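Local coordinates for mandelate racemase/muconate lactonizing enzyme, C-terminal domain protein (Paracoccus denitrificans, PDB 3N4E) that probably acts as a metal-dependent hydro-lyase of the mandelate racemase/muconate lactonizing enzyme family and binds calcium ions, at residues Y219-E224 and T244-E249. Residues are numbered along the deposited sequence; the frame is centred on the assembly and turned at random.
With CA (calcium ion), chain C.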
loop_
_atom_site.group_PDB
_atom_site.type_symbol
_atom_site.label_atom_id
_atom_site.label_comp_id
_atom_site.label_asym_id
_atom_site.label_seq_id
_atom_site.Cartn_x
_atom_site.Cartn_y
_atom_site.Cartn_z
ATOM N N TYR A 219 22.058 -19.903 -11.913
ATOM C CA TYR A 219 21.876 -18.948 -13.013
ATOM C C TYR A 219 21.827 -17.508 -12.482
ATOM O O TYR A 219 21.368 -17.271 -11.364
ATOM C CB TYR A 219 20.627 -19.274 -13.849
ATOM C CG TYR A 219 20.873 -20.273 -14.968
ATOM C CD1 TYR A 219 21.338 -21.562 -14.694
ATOM C CD2 TYR A 219 20.635 -19.927 -16.291
ATOM C CE1 TYR A 219 21.583 -22.467 -15.719
ATOM C CE2 TYR A 219 20.846 -20.829 -17.323
ATOM C CZ TYR A 219 21.336 -22.089 -17.034
ATOM O OH TYR A 219 21.560 -22.985 -18.055
ATOM N N SER A 220 22.322 -16.557 -13.276
ATOM C CA SER A 220 22.463 -15.177 -12.807
ATOM C C SER A 220 21.258 -14.291 -13.112
ATOM O O SER A 220 20.925 -13.433 -12.316
ATOM C CB SER A 220 23.736 -14.535 -13.351
ATOM O OG SER A 220 24.870 -14.991 -12.625
ATOM N N TRP A 221 20.617 -14.482 -14.264
ATOM C CA TRP A 221 19.358 -13.779 -14.532
ATOM C C TRP A 221 18.368 -14.580 -15.358
ATOM O O TRP A 221 18.733 -15.556 -16.007
ATOM C CB TRP A 221 19.593 -12.388 -15.123
ATOM C CG TRP A 221 19.883 -12.312 -16.604
ATOM C CD1 TRP A 221 18.990 -12.027 -17.588
ATOM C CD2 TRP A 221 21.153 -12.475 -17.249
ATOM N NE1 TRP A 221 19.614 -11.998 -18.809
ATOM C CE2 TRP A 221 20.945 -12.276 -18.632
ATOM C CE3 TRP A 221 22.449 -12.771 -16.794
ATOM C CZ2 TRP A 221 21.983 -12.357 -19.569
ATOM C CZ3 TRP A 221 23.484 -12.842 -17.727
ATOM C CH2 TRP A 221 23.240 -12.641 -19.098
ATOM N N PHE A 222 17.113 -14.147 -15.299
ATOM C CA PHE A 222 15.963 -14.850 -15.845
ATOM C C PHE A 222 15.192 -13.816 -16.658
ATOM O O PHE A 222 14.582 -12.897 -16.094
ATOM C CB PHE A 222 15.122 -15.382 -14.675
ATOM C CG PHE A 222 13.976 -16.297 -15.067
ATOM C CD1 PHE A 222 13.886 -16.862 -16.335
ATOM C CD2 PHE A 222 12.991 -16.608 -14.128
ATOM C CE1 PHE A 222 12.837 -17.710 -16.662
ATOM C CE2 PHE A 222 11.929 -17.466 -14.443
ATOM C CZ PHE A 222 11.857 -18.023 -15.718
ATOM N N GLU A 223 15.246 -13.954 -17.981
ATOM C CA GLU A 223 14.807 -12.902 -18.887
ATOM C C GLU A 223 13.407 -13.184 -19.430
ATOM O O GLU A 223 13.110 -14.294 -19.872
ATOM C CB GLU A 223 15.839 -12.725 -20.011
ATOM C CG GLU A 223 15.554 -11.617 -21.033
ATOM C CD GLU A 223 16.772 -11.263 -21.906
ATOM O OE1 GLU A 223 17.898 -11.106 -21.369
ATOM O OE2 GLU A 223 16.603 -11.134 -23.150
ATOM N N GLU A 224 12.553 -12.163 -19.367
ATOM C CA GLU A 224 11.156 -12.233 -19.820
ATOM C C GLU A 224 10.439 -13.544 -19.442
ATOM O O GLU A 224 10.021 -14.308 -20.313
ATOM C CB GLU A 224 11.059 -11.956 -21.334
ATOM C CG GLU A 224 11.356 -10.496 -21.718
ATOM C CD GLU A 224 10.738 -10.094 -23.052
ATOM O OE1 GLU A 224 11.193 -10.590 -24.107
ATOM O OE2 GLU A 224 9.803 -9.259 -23.050
ATOM N N THR A 244 17.759 -12.768 -10.609
ATOM C CA THR A 244 17.397 -11.469 -11.152
ATOM C C THR A 244 16.514 -11.612 -12.401
ATOM O O THR A 244 16.943 -12.137 -13.426
ATOM C CB THR A 244 18.650 -10.611 -11.448
ATOM O OG1 THR A 244 19.470 -10.538 -10.277
ATOM C CG2 THR A 244 18.236 -9.196 -11.837
ATOM N N VAL A 245 15.271 -11.160 -12.298
ATOM C CA VAL A 245 14.365 -11.187 -13.427
ATOM C C VAL A 245 14.625 -9.926 -14.257
ATOM O O VAL A 245 14.681 -8.823 -13.705
ATOM C CB VAL A 245 12.884 -11.285 -12.949
ATOM C CG1 VAL A 245 11.879 -10.915 -14.049
ATOM C CG2 VAL A 245 12.587 -12.670 -12.404
ATOM N N SER A 246 14.800 -10.092 -15.568
ATOM C CA SER A 246 15.014 -8.946 -16.466
ATOM C C SER A 246 13.958 -8.835 -17.571
ATOM O O SER A 246 13.429 -9.842 -18.053
ATOM C CB SER A 246 16.409 -9.000 -17.082
ATOM O OG SER A 246 16.500 -9.997 -18.090
ATOM N N ALA A 247 13.653 -7.609 -17.964
ATOM C CA ALA A 247 12.650 -7.341 -19.008
ATOM C C ALA A 247 12.964 -5.970 -19.554
ATOM O O ALA A 247 13.838 -5.286 -19.026
ATOM C CB ALA A 247 11.222 -7.358 -18.423
ATOM N N GLY A 248 12.247 -5.562 -20.592
ATOM C CA GLY A 248 12.389 -4.213 -21.121
ATOM C C GLY A 248 12.635 -4.138 -22.618
ATOM O O GLY A 248 12.510 -3.065 -23.214
ATOM N N GLU A 249 12.991 -5.266 -23.227
ATOM C CA GLU A 249 13.263 -5.285 -24.658
ATOM C C GLU A 249 12.019 -4.940 -25.457
ATOM O O GLU A 249 12.132 -4.389 -26.540
ATOM C CB GLU A 249 13.902 -6.603 -25.119
ATOM C CG GLU A 249 13.007 -7.842 -25.108
ATOM C CD GLU A 249 13.794 -9.116 -25.380
ATOM O OE1 GLU A 249 13.589 -9.759 -26.440
ATOM O OE2 GLU A 249 14.646 -9.480 -24.548
HETATM CA CA CA C . 15.461 -11.572 -25.051
HETATM O O HOH W 1 10.240 -6.543 -22.269
HETATM O O HOH W 2 13.490 -11.867 -23.937
HETATM O O HOH W 3 15.283 -12.087 -27.803
HETATM O O HOH W 4 17.663 -11.151 -26.490
#
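The indole of Trp221 meets Ser246 obliquely, its CD1 lying 3.3 Å from Ser246 OG, while at the ring's edge NE1 donates, nearly in the ring plane, to OE1 of Glu223, 3.2 Å away. That oxygen receives the indole on its anti side and also takes a salt bridge from Lys160 and a hydrogen bond from Gln269, so three donors fix the turn of the carboxylate; Tyr129 stacks edge-to-face (T-shaped) with the indole. A leucine in place of Trp221 would probably leave Glu223 without one of these donors, its carboxylate less firmly turned toward the metal. With CG anti to its backbone N (chi1 -178°) and the chain extended, Glu223 carries OE2 to the calcium ion. Glu249 arrives from across the contact at about a right angle and binds the same ion through its own OE2, at 2.3 Å. The two OE2 atoms stand only 2.9 Å apart, a closeness the shared cation probably compensates. The carboxylate of Glu224 lies 26° from the plane of Glu249's and acts in the second shell: its OE1 accepts from a calcium-bound water at 2.6 Å, and its OE2 from Gln250. Glu249 OE1 is in turn salt-bridged to Lys84 of a third subunit. Small Ser246 fits beside Trp221 and Glu223, its OG hydrogen-bonded to Gln269, whereas apolar Phe222 and Val245 suit the opposite, buried face, where Phe222 packs on Val210 and Leu214 of helix 204-216. Between the strands, Phe222 N bonds Thr244 O, Ser246 N bonds Phe222 O, and Glu224 N meets Ser246 O almost straight at 2.8 Å. Parallel strands joined through helix 231-240 form a beta-alpha-beta unit of the enolase-superfamily barrel; at the C-terminal ends of its strands and in the loop just beyond, Asp197, Glu223 and Glu249 bind the metal.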